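Local coordinates for listeria nuclear targeted protein A (Listeria monocytogenes serovar 1/2a, PDB 2XL4) that relieves repression of host interferon-stimulated genes by blocking recruitment of the chromatin repressor BAHD1 to them, at residues A[40-45]-A[166-171]; A[46-51]-A[79-84]; A[108-113]-A[155-160]; A[35-40]-A[86-91]. The protein carries 1 engineered substitution. All blocks are in the same frame, centred on the assembly; numbering follows the deposited sequence.

Contact 1: A[40-45]-A[166-171]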
# COMPACT_ATOMS: atom_id res chain seq x y z
N ASP A 40 8.90 -2.69 -6.87
CA ASP A 40 8.39 -2.02 -5.68
C ASP A 40 7.04 -2.55 -5.21
O ASP A 40 6.87 -2.85 -4.01
CB ASP A 40 8.37 -0.53 -5.87
CG ASP A 40 9.69 0.08 -5.57
OD1 ASP A 40 10.66 -0.67 -5.28
OD2 ASP A 40 9.76 1.32 -5.61
N LEU A 41 6.09 -2.70 -6.13
CA LEU A 41 4.86 -3.37 -5.78
C LEU A 41 5.13 -4.64 -5.04
O LEU A 41 4.57 -4.86 -3.96
CB LEU A 41 4.04 -3.69 -7.01
CG LEU A 41 3.47 -2.49 -7.73
CD1 LEU A 41 2.44 -3.00 -8.70
CD2 LEU A 41 2.84 -1.54 -6.75
N ALA A 42 6.00 -5.49 -5.59
CA ALA A 42 6.19 -6.82 -5.04
C ALA A 42 6.73 -6.68 -3.66
O ALA A 42 6.37 -7.43 -2.79
CB ALA A 42 7.16 -7.72 -5.88
N GLU A 43 7.65 -5.74 -3.45
CA GLU A 43 8.24 -5.70 -2.11
C GLU A 43 7.19 -5.18 -1.10
O GLU A 43 7.25 -5.52 0.08
CB GLU A 43 9.42 -4.77 -2.09
CG GLU A 43 10.71 -5.35 -2.60
CD GLU A 43 10.94 -6.71 -2.05
OE1 GLU A 43 10.95 -6.86 -0.80
OE2 GLU A 43 11.04 -7.64 -2.88
N PHE A 44 6.29 -4.32 -1.60
CA PHE A 44 5.33 -3.60 -0.80
C PHE A 44 4.28 -4.62 -0.32
O PHE A 44 3.94 -4.64 0.85
CB PHE A 44 4.73 -2.49 -1.67
CG PHE A 44 3.60 -1.74 -1.03
CD1 PHE A 44 3.79 -0.46 -0.50
CD2 PHE A 44 2.34 -2.30 -0.96
CE1 PHE A 44 2.71 0.23 0.10
CE2 PHE A 44 1.28 -1.64 -0.33
CZ PHE A 44 1.47 -0.37 0.18
N GLU A 45 3.82 -5.49 -1.24
CA GLU A 45 2.92 -6.58 -0.89
C GLU A 45 3.61 -7.55 0.04
O GLU A 45 3.00 -8.02 0.99
CB GLU A 45 2.37 -7.32 -2.12
CG GLU A 45 1.58 -6.40 -3.10
CD GLU A 45 0.50 -7.15 -3.84
OE1 GLU A 45 0.81 -8.07 -4.64
OE2 GLU A 45 -0.68 -6.85 -3.58
N VAL A 166 2.66 -3.73 -17.44
CA VAL A 166 3.45 -4.24 -16.33
C VAL A 166 2.75 -5.51 -15.93
O VAL A 166 1.59 -5.49 -15.40
CB VAL A 166 3.48 -3.28 -15.16
CG1 VAL A 166 4.33 -3.82 -14.05
CG2 VAL A 166 3.96 -1.93 -15.62
N GLY A 167 3.44 -6.62 -16.18
CA GLY A 167 2.84 -7.94 -15.97
C GLY A 167 3.00 -8.28 -14.52
O GLY A 167 3.81 -9.12 -14.18
N TYR A 168 2.27 -7.57 -13.66
CA TYR A 168 2.24 -7.84 -12.23
C TYR A 168 0.83 -8.14 -11.82
O TYR A 168 -0.07 -7.31 -12.01
CB TYR A 168 2.80 -6.68 -11.39
CG TYR A 168 2.91 -7.03 -9.91
CD1 TYR A 168 1.99 -6.55 -8.97
CD2 TYR A 168 3.93 -7.87 -9.45
CE1 TYR A 168 2.12 -6.88 -7.59
CE2 TYR A 168 4.05 -8.22 -8.10
CZ TYR A 168 3.13 -7.72 -7.18
OH TYR A 168 3.25 -8.08 -5.87
N GLU A 169 0.68 -9.32 -11.22
CA GLU A 169 -0.58 -9.80 -10.73
C GLU A 169 -0.65 -9.52 -9.21
O GLU A 169 0.13 -10.09 -8.41
CB GLU A 169 -0.63 -11.29 -11.00
CG GLU A 169 -1.91 -11.80 -11.61
CD GLU A 169 -2.49 -12.96 -10.81
OE1 GLU A 169 -3.54 -13.51 -11.23
OE2 GLU A 169 -1.91 -13.33 -9.75
N LEU A 170 -1.56 -8.63 -8.81
CA LEU A 170 -1.66 -8.29 -7.40
C LEU A 170 -2.00 -9.52 -6.58
O LEU A 170 -2.76 -10.38 -7.03
CB LEU A 170 -2.67 -7.19 -7.17
CG LEU A 170 -2.28 -5.85 -7.77
CD1 LEU A 170 -3.51 -4.95 -7.86
CD2 LEU A 170 -1.14 -5.13 -7.02
N LEU A 171 -1.43 -9.61 -5.40
CA LEU A 171 -1.64 -10.80 -4.59
C LEU A 171 -3.12 -11.05 -4.38
O LEU A 171 -3.59 -12.19 -4.43
CB LEU A 171 -0.87 -10.72 -3.26
CG LEU A 171 0.62 -11.11 -3.35
CD1 LEU A 171 1.29 -11.08 -1.97
CD2 LEU A 171 0.81 -12.50 -4.03
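The backbone around Tyr168 and Leu171, a loop following helix 146-163, runs along one flank of helix 31-59, with the CA of Tyr168 8.3 Å from that of Ala42 and the CA of Leu171 7.2 Å from that of Glu45. It is an example, from a four-helical up-and-down bundle, in which one carboxylate makes the hydrogen bonds that join a C-terminal tail to helix 31-59. Oxygen OE1 of Glu45 takes two donors. Leu171 N reaches it at 2.8 Å on the syn lone pair, with an N-H...O angle of 154°, and makes a further, weak bond to OE2. Tyr168 OH gives its proton to the same OE1 from the anti side, 2.7 Å away and 20° out of the carboxylate plane. The tyrosine can do so because its CG lies anti to the backbone N (chi1 -174°), which sends the ring toward the helix. There Leu41 CB covers one face in a CH-pi contact, 4.1 Å from the ring centroid, while Glu45 OE1 stays at the edge. Outside the contact, Gln158 holds the tail by bonds to Tyr168 O and Leu170 N. The Leu41 methyl CD1 completes the seam, lying 3.6 Å from Tyr168 CD1.

Contact 2: A[46-51]-A[79-84]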
# COMPACT_ATOMS: atom_id res chain seq x y z
N ALA A 46 4.86 -7.91 -0.22
CA ALA A 46 5.51 -8.78 0.75
C ALA A 46 5.49 -8.13 2.16
O ALA A 46 5.30 -8.81 3.12
CB ALA A 46 7.00 -9.12 0.31
N ARG A 47 5.71 -6.83 2.28
CA ARG A 47 5.72 -6.21 3.63
C ARG A 47 4.32 -6.23 4.24
O ARG A 47 4.12 -6.39 5.47
CB ARG A 47 6.24 -4.76 3.59
CG ARG A 47 7.71 -4.54 3.11
CD ARG A 47 8.73 -4.89 4.19
NE ARG A 47 9.19 -6.24 3.92
CZ ARG A 47 10.03 -6.55 2.93
NH1 ARG A 47 10.56 -5.59 2.15
NH2 ARG A 47 10.34 -7.84 2.73
N GLU A 48 3.34 -6.12 3.37
CA GLU A 48 1.97 -6.19 3.80
C GLU A 48 1.76 -7.57 4.44
O GLU A 48 1.15 -7.71 5.51
CB GLU A 48 1.09 -5.93 2.60
CG GLU A 48 -0.17 -5.23 2.87
CD GLU A 48 -1.26 -6.18 3.38
OE1 GLU A 48 -2.24 -5.67 4.00
OE2 GLU A 48 -1.13 -7.41 3.14
N LEU A 49 2.37 -8.58 3.82
CA LEU A 49 2.17 -9.94 4.25
C LEU A 49 2.86 -10.21 5.58
O LEU A 49 2.24 -10.73 6.48
CB LEU A 49 2.61 -10.94 3.18
CG LEU A 49 1.67 -11.42 2.08
CD1 LEU A 49 2.20 -12.78 1.67
CD2 LEU A 49 0.21 -11.53 2.49
N SER A 50 4.09 -9.79 5.72
CA SER A 50 4.76 -9.83 7.04
C SER A 50 4.04 -9.08 8.17
O SER A 50 4.10 -9.50 9.27
CB SER A 50 6.20 -9.32 6.96
OG SER A 50 6.73 -9.79 5.73
N SER A 51 3.44 -7.95 7.90
CA SER A 51 2.73 -7.18 8.93
C SER A 51 1.58 -8.01 9.47
O SER A 51 1.41 -8.13 10.67
CB SER A 51 2.14 -5.88 8.36
OG SER A 51 3.20 -5.01 8.03
N GLY A 79 7.35 2.08 7.56
CA GLY A 79 8.31 3.01 6.91
C GLY A 79 8.82 2.46 5.57
O GLY A 79 8.82 3.16 4.54
N THR A 80 9.24 1.19 5.59
CA THR A 80 9.58 0.50 4.36
C THR A 80 8.42 0.63 3.32
O THR A 80 8.64 1.08 2.19
CB THR A 80 9.97 -0.95 4.65
OG1 THR A 80 10.97 -0.93 5.67
CG2 THR A 80 10.54 -1.63 3.39
N MSE A 81 7.19 0.31 3.73
CA MSE A 81 6.05 0.45 2.83
C MSE A 81 5.88 1.85 2.29
O MSE A 81 5.63 2.00 1.12
CB MSE A 81 4.77 -0.02 3.46
CG MSE A 81 4.72 -1.54 3.60
SE MSE A 81 3.16 -2.21 4.63
CE MSE A 81 1.83 -1.74 3.33
N LYS A 82 6.04 2.86 3.14
CA LYS A 82 6.00 4.25 2.72
C LYS A 82 7.10 4.66 1.72
O LYS A 82 6.83 5.46 0.83
CB LYS A 82 6.07 5.16 3.93
CG LYS A 82 4.70 5.49 4.57
CD LYS A 82 4.89 5.97 6.02
CE LYS A 82 3.55 6.37 6.70
NZ LYS A 82 3.88 7.16 7.95
N ARG A 83 8.31 4.15 1.90
CA ARG A 83 9.42 4.37 0.95
C ARG A 83 9.03 3.84 -0.42
O ARG A 83 9.12 4.57 -1.41
CB ARG A 83 10.64 3.55 1.37
CG ARG A 83 11.73 4.22 2.19
CD ARG A 83 12.92 3.24 2.23
NE ARG A 83 13.34 2.80 0.87
CZ ARG A 83 13.89 1.61 0.56
NH1 ARG A 83 14.06 0.67 1.49
NH2 ARG A 83 14.24 1.36 -0.72
N TYR A 84 8.58 2.58 -0.50
CA TYR A 84 8.18 2.04 -1.81
C TYR A 84 7.14 2.87 -2.41
O TYR A 84 7.22 3.18 -3.60
CB TYR A 84 7.69 0.60 -1.76
CG TYR A 84 8.69 -0.37 -1.19
CD1 TYR A 84 10.06 -0.23 -1.45
CD2 TYR A 84 8.26 -1.43 -0.41
CE1 TYR A 84 10.99 -1.14 -0.90
CE2 TYR A 84 9.17 -2.34 0.13
CZ TYR A 84 10.53 -2.20 -0.10
OH TYR A 84 11.37 -3.15 0.46
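Arg47 O, a backbone carbonyl of helix 31-59, is gripped twice by Ser51: by its backbone N at 3.0 Å and by its OG at 3.1 Å. The two donors come from opposite faces of the carbonyl plane, and the hydroxyl bond ties the serine side chain back onto its own helix. Across the interface the two helices run antiparallel, their axes 10.1 Å apart at closest and 162° between directions, as expected of adjacent members of an up-and-down bundle. Arg47 carries most of the meeting. Its CB rests on CG of the selenomethionine Met81 at 3.6 Å, its CD touches Thr80 CG2 at 3.8 Å, and its CG comes to the edge of the Tyr84 ring. Bends at chi2 (-77°) and chi3 angle the chain so that NH1 lies 3.1 Å from Tyr84 OH, the hydroxyl lying at the edge of the guanidinium and near its plane. The salt-bridge partner of that same NH1 is Glu43, one turn earlier on its helix. On the inner side, Met81 CE reaches Glu48 CG at 4.0 Å, and Ile119 and Ile122 of helix 102-129 also touch Met81. The interface is thus amphipathic: arginine methylenes extend the apolar layer begun by Met81, while the charge is carried outward to an acidic partner on the same helix.

Contact 3: A[108-113]-A[155-160]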
# COMPACT_ATOMS: atom_id res chain seq x y z
N LYS A 108 -1.47 6.41 -11.57
CA LYS A 108 -1.05 7.19 -10.43
C LYS A 108 -2.22 7.29 -9.40
O LYS A 108 -2.13 6.74 -8.31
CB LYS A 108 -0.50 8.55 -10.87
CG LYS A 108 0.00 9.46 -9.73
CD LYS A 108 -1.07 10.49 -9.35
CE LYS A 108 -0.49 11.68 -8.63
NZ LYS A 108 0.43 12.50 -9.48
N LYS A 109 -3.33 7.93 -9.78
CA LYS A 109 -4.45 8.11 -8.88
C LYS A 109 -4.80 6.83 -8.06
O LYS A 109 -4.75 6.86 -6.82
CB LYS A 109 -5.65 8.64 -9.66
CG LYS A 109 -6.80 9.18 -8.81
CD LYS A 109 -8.06 9.54 -9.70
CE LYS A 109 -9.35 9.08 -9.00
NZ LYS A 109 -10.39 8.63 -9.97
N ILE A 110 -5.13 5.73 -8.75
CA ILE A 110 -5.46 4.46 -8.10
C ILE A 110 -4.35 3.84 -7.19
O ILE A 110 -4.68 3.32 -6.15
CB ILE A 110 -6.01 3.39 -9.10
CG1 ILE A 110 -6.82 2.32 -8.37
CG2 ILE A 110 -4.89 2.68 -9.87
CD1 ILE A 110 -8.33 2.61 -8.39
N PHE A 111 -3.07 3.92 -7.56
CA PHE A 111 -2.00 3.38 -6.69
C PHE A 111 -1.80 4.23 -5.43
O PHE A 111 -1.39 3.72 -4.37
CB PHE A 111 -0.67 3.19 -7.41
CG PHE A 111 0.51 3.02 -6.48
CD1 PHE A 111 0.78 1.79 -5.89
CD2 PHE A 111 1.34 4.10 -6.17
CE1 PHE A 111 1.86 1.63 -4.99
CE2 PHE A 111 2.38 3.97 -5.30
CZ PHE A 111 2.68 2.73 -4.71
N LYS A 112 -2.06 5.52 -5.55
CA LYS A 112 -2.05 6.39 -4.38
C LYS A 112 -3.17 5.99 -3.41
O LYS A 112 -2.92 5.89 -2.23
CB LYS A 112 -2.25 7.84 -4.80
CG LYS A 112 -1.65 8.84 -3.81
CD LYS A 112 -2.39 10.19 -4.04
CE LYS A 112 -1.61 11.41 -3.56
NZ LYS A 112 -2.63 12.23 -2.84
N GLU A 113 -4.39 5.79 -3.89
CA GLU A 113 -5.49 5.40 -3.00
C GLU A 113 -5.34 3.98 -2.47
O GLU A 113 -5.66 3.69 -1.34
CB GLU A 113 -6.82 5.48 -3.73
CG GLU A 113 -7.32 6.90 -3.93
CD GLU A 113 -8.40 6.95 -4.98
OE1 GLU A 113 -9.01 5.89 -5.31
OE2 GLU A 113 -8.64 8.07 -5.47
N ASN A 155 -9.12 -3.89 -7.99
CA ASN A 155 -9.52 -4.24 -9.34
C ASN A 155 -9.05 -3.24 -10.37
O ASN A 155 -8.52 -3.64 -11.40
CB ASN A 155 -11.03 -4.37 -9.46
CG ASN A 155 -11.50 -5.74 -9.08
OD1 ASN A 155 -10.69 -6.67 -8.99
ND2 ASN A 155 -12.79 -5.88 -8.81
N LYS A 156 -9.25 -1.96 -10.09
CA LYS A 156 -8.75 -0.92 -10.96
C LYS A 156 -7.24 -0.76 -10.92
O LYS A 156 -6.66 -0.16 -11.84
CB LYS A 156 -9.44 0.41 -10.64
CG LYS A 156 -10.97 0.37 -10.81
CD LYS A 156 -11.68 1.67 -10.33
CE LYS A 156 -13.13 1.71 -10.86
NZ LYS A 156 -13.71 3.07 -10.73
N LEU A 157 -6.56 -1.22 -9.87
CA LEU A 157 -5.11 -1.16 -9.92
C LEU A 157 -4.61 -2.20 -10.91
O LEU A 157 -3.75 -1.92 -11.73
CB LEU A 157 -4.44 -1.41 -8.57
CG LEU A 157 -3.15 -0.62 -8.24
CD1 LEU A 157 -2.29 -1.44 -7.28
CD2 LEU A 157 -2.33 -0.14 -9.42
N GLN A 158 -5.18 -3.40 -10.81
CA GLN A 158 -4.84 -4.47 -11.72
C GLN A 158 -5.02 -3.98 -13.13
O GLN A 158 -4.12 -4.09 -13.95
CB GLN A 158 -5.70 -5.69 -11.50
CG GLN A 158 -5.12 -6.94 -12.15
CD GLN A 158 -3.71 -7.18 -11.71
OE1 GLN A 158 -3.45 -7.55 -10.54
NE2 GLN A 158 -2.75 -6.95 -12.64
N THR A 159 -6.17 -3.41 -13.42
CA THR A 159 -6.42 -3.09 -14.81
C THR A 159 -5.43 -1.99 -15.24
O THR A 159 -4.88 -2.09 -16.33
CB THR A 159 -7.89 -2.71 -15.11
OG1 THR A 159 -8.05 -1.32 -14.86
CG2 THR A 159 -8.89 -3.52 -14.29
N ALA A 160 -5.19 -0.97 -14.41
CA ALA A 160 -4.18 0.08 -14.76
C ALA A 160 -2.75 -0.48 -15.05
O ALA A 160 -2.04 0.02 -15.93
CB ALA A 160 -4.10 1.13 -13.68
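Ile110 carries this contact between two helices of the four-helical up-and-down bundle, meeting Lys156, Leu157 and Ala160. CG1 and CD1 reach toward Lys156 CB, while CG2 goes to Leu157 and Ala160. The CD1 methyl presses on Lys156 CB at 3.3 Å, tighter than ordinary van der Waals contact, and CG2 lies 3.8 Å from Leu157 CD2 and 4.2 Å from Ala160 CB. With CG1 anti to the backbone N (chi1 -158°), CG2 is left in the crowded position between N and the carbonyl carbon; chi2, at 96°, departs from a staggered value, in keeping with the tight fit of CD1. The lysine meets the isoleucine at about a right angle, through CB and, more loosely, CD (4.0 Å from Ile110 CD1); the extended chain carries the ammonium group onward. Phe111 adds a lesser touch, its CB 4.2 Å from Leu157 CD2, before its ring leads away from helix 146-163.

A next shell packs against these side chains. Phe107 and Trp114, from the same helix as Ile110, also touch Leu157, and Phe107 also touches Ala160. Leu170 of the C-terminal loop closes on Leu157. The two helix segments approach to 9.2 Å at an angle of 139° between directions, an antiparallel pairing well splayed from straight. Helix 102-129 therefore sits between two neighbours here: Ile110 faces helix 146-163, whereas the Phe111 ring turns to Gln85, Ile88 and Leu89 of helix 67-89.

Contact 4: A[35-40]-A[86-91]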
# COMPACT_ATOMS: atom_id res chain seq x y z
N ALA A 35 10.18 -1.20 -14.52
CA ALA A 35 10.89 -2.20 -13.73
C ALA A 35 10.82 -1.82 -12.24
O ALA A 35 10.64 -2.66 -11.37
CB ALA A 35 12.33 -2.29 -14.17
N LEU A 36 10.97 -0.54 -11.96
CA LEU A 36 11.04 -0.11 -10.59
C LEU A 36 9.65 -0.29 -9.98
O LEU A 36 9.52 -0.85 -8.90
CB LEU A 36 11.57 1.32 -10.49
CG LEU A 36 11.47 2.03 -9.15
CD1 LEU A 36 12.35 1.30 -8.11
CD2 LEU A 36 11.88 3.48 -9.26
N ILE A 37 8.63 0.12 -10.70
CA ILE A 37 7.26 -0.10 -10.24
C ILE A 37 6.97 -1.57 -9.89
O ILE A 37 6.50 -1.89 -8.77
CB ILE A 37 6.25 0.44 -11.29
CG1 ILE A 37 6.25 1.96 -11.25
CG2 ILE A 37 4.84 -0.15 -11.07
CD1 ILE A 37 5.51 2.60 -12.48
N LYS A 38 7.26 -2.46 -10.83
CA LYS A 38 7.02 -3.87 -10.65
C LYS A 38 7.78 -4.46 -9.45
O LYS A 38 7.23 -5.29 -8.68
CB LYS A 38 7.42 -4.56 -11.92
CG LYS A 38 6.97 -5.97 -12.09
CD LYS A 38 7.37 -6.42 -13.49
CE LYS A 38 6.48 -7.47 -14.04
NZ LYS A 38 7.10 -8.77 -13.88
N ALA A 39 9.02 -4.02 -9.29
CA ALA A 39 9.86 -4.48 -8.19
C ALA A 39 9.29 -3.97 -6.86
O ALA A 39 9.29 -4.68 -5.84
CB ALA A 39 11.30 -3.92 -8.35
N ASP A 40 8.90 -2.69 -6.87
CA ASP A 40 8.39 -2.02 -5.68
C ASP A 40 7.04 -2.55 -5.21
O ASP A 40 6.87 -2.85 -4.01
CB ASP A 40 8.37 -0.53 -5.87
CG ASP A 40 9.69 0.08 -5.57
OD1 ASP A 40 10.66 -0.67 -5.28
OD2 ASP A 40 9.76 1.32 -5.61
N GLN A 86 6.58 6.06 -1.96
CA GLN A 86 7.18 7.32 -2.40
C GLN A 86 8.17 7.12 -3.59
O GLN A 86 8.28 7.97 -4.46
CB GLN A 86 7.93 8.04 -1.26
CG GLN A 86 7.14 8.31 0.03
CD GLN A 86 5.76 8.88 -0.22
OE1 GLN A 86 4.78 8.32 0.26
NE2 GLN A 86 5.66 9.99 -0.95
N GLU A 87 8.90 6.00 -3.61
CA GLU A 87 9.73 5.73 -4.77
C GLU A 87 8.82 5.73 -5.95
O GLU A 87 9.06 6.43 -6.92
CB GLU A 87 10.43 4.40 -4.69
CG GLU A 87 11.58 4.29 -3.74
CD GLU A 87 12.31 2.93 -3.90
OE1 GLU A 87 12.45 2.44 -5.06
OE2 GLU A 87 12.73 2.33 -2.87
N ILE A 88 7.73 4.99 -5.88
CA ILE A 88 6.84 4.96 -7.04
C ILE A 88 6.21 6.32 -7.39
O ILE A 88 6.24 6.75 -8.56
CB ILE A 88 5.75 3.91 -6.92
CG1 ILE A 88 6.39 2.53 -6.97
CG2 ILE A 88 4.79 4.03 -8.08
CD1 ILE A 88 5.38 1.43 -6.98
N LEU A 89 5.63 6.97 -6.38
CA LEU A 89 4.96 8.26 -6.56
C LEU A 89 5.90 9.32 -7.08
O LEU A 89 5.45 10.29 -7.67
CB LEU A 89 4.32 8.77 -5.25
CG LEU A 89 3.04 8.04 -4.76
CD1 LEU A 89 2.46 8.77 -3.52
CD2 LEU A 89 1.95 7.87 -5.88
N SER A 90 7.18 9.12 -6.89
CA SER A 90 8.12 10.13 -7.28
C SER A 90 8.92 9.83 -8.58
O SER A 90 9.92 10.46 -8.87
CB SER A 90 9.04 10.41 -6.10
OG SER A 90 10.13 9.52 -6.16
N ILE A 91 8.45 8.86 -9.38
CA ILE A 91 8.95 8.66 -10.73
C ILE A 91 8.47 9.85 -11.58
O ILE A 91 7.32 10.32 -11.47
CB ILE A 91 8.41 7.32 -11.33
CG1 ILE A 91 8.99 6.11 -10.61
CG2 ILE A 91 8.68 7.23 -12.82
CD1 ILE A 91 8.21 4.84 -10.95
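Ile37 of helix 31-59 and Ile91, at the N-cap position before helix 92-95, meet tightly, with Ile37 CG1 3.5 Å from Ile91 CD1. Both isoleucines, like Ile88, keep CG1 beside the backbone N and anti to the carbonyl carbon, with extended chi2, a staggered conformation that carries CD1 furthest from the backbone. Thus Ile88 CD1 slips across to Asp40 CB at 3.7 Å, and Ile88 CG2 stands 4.1 Å from Ile37 CG1, the two side chains crossing at about a right angle. Leu36 takes a different chi1: its CG is anti to the backbone N (168°), and chi2 near 65° turns CD2 to Ile91 CG1 at 4.1 Å and CD1 to Glu87 OE1 at 3.3 Å. Beside these apolar contacts of the helical bundle, Glu87 extends beyond CG and brings OE1 within 3.0 Å of Asp40 OD2. The two carboxylate planes are 74° apart, and since both atoms are acceptors no ordinary hydrogen bond joins them. The other oxygen of Glu87, OE2, is held by a salt bridge from Arg83, one turn back on helix 67-89. Phe107 of helix 102-129 touches both Ile37 and Ile88 from the core. Two acidic groups this close, one of them buried beside isoleucines, would probably raise the pKa of one carboxylate, with Arg83 perhaps offsetting part of the repulsion.

How the contacts relate
From the N terminus, helix 31-59 supplies the opening segments of three contacts in succession. Contact 2, opened last of these, closes first, joining the helix to 67-89 across an antiparallel helical hairpin; contact 4 then closes around it, sealing the same helix pair nearer the chain's beginning. Contact 3 follows in series, bringing helices 102-129 and 146-163 together. Contact 1 closes last and encloses both contact 2 and contact 3, yet it crosses contact 4, with which it shares Asp40. Contacts 2 and 4 thus tie helices 31-59 and 67-89, contact 3 ties 102-129 to 146-163, and contact 1 brings the C-terminal loop back to helix 31-59.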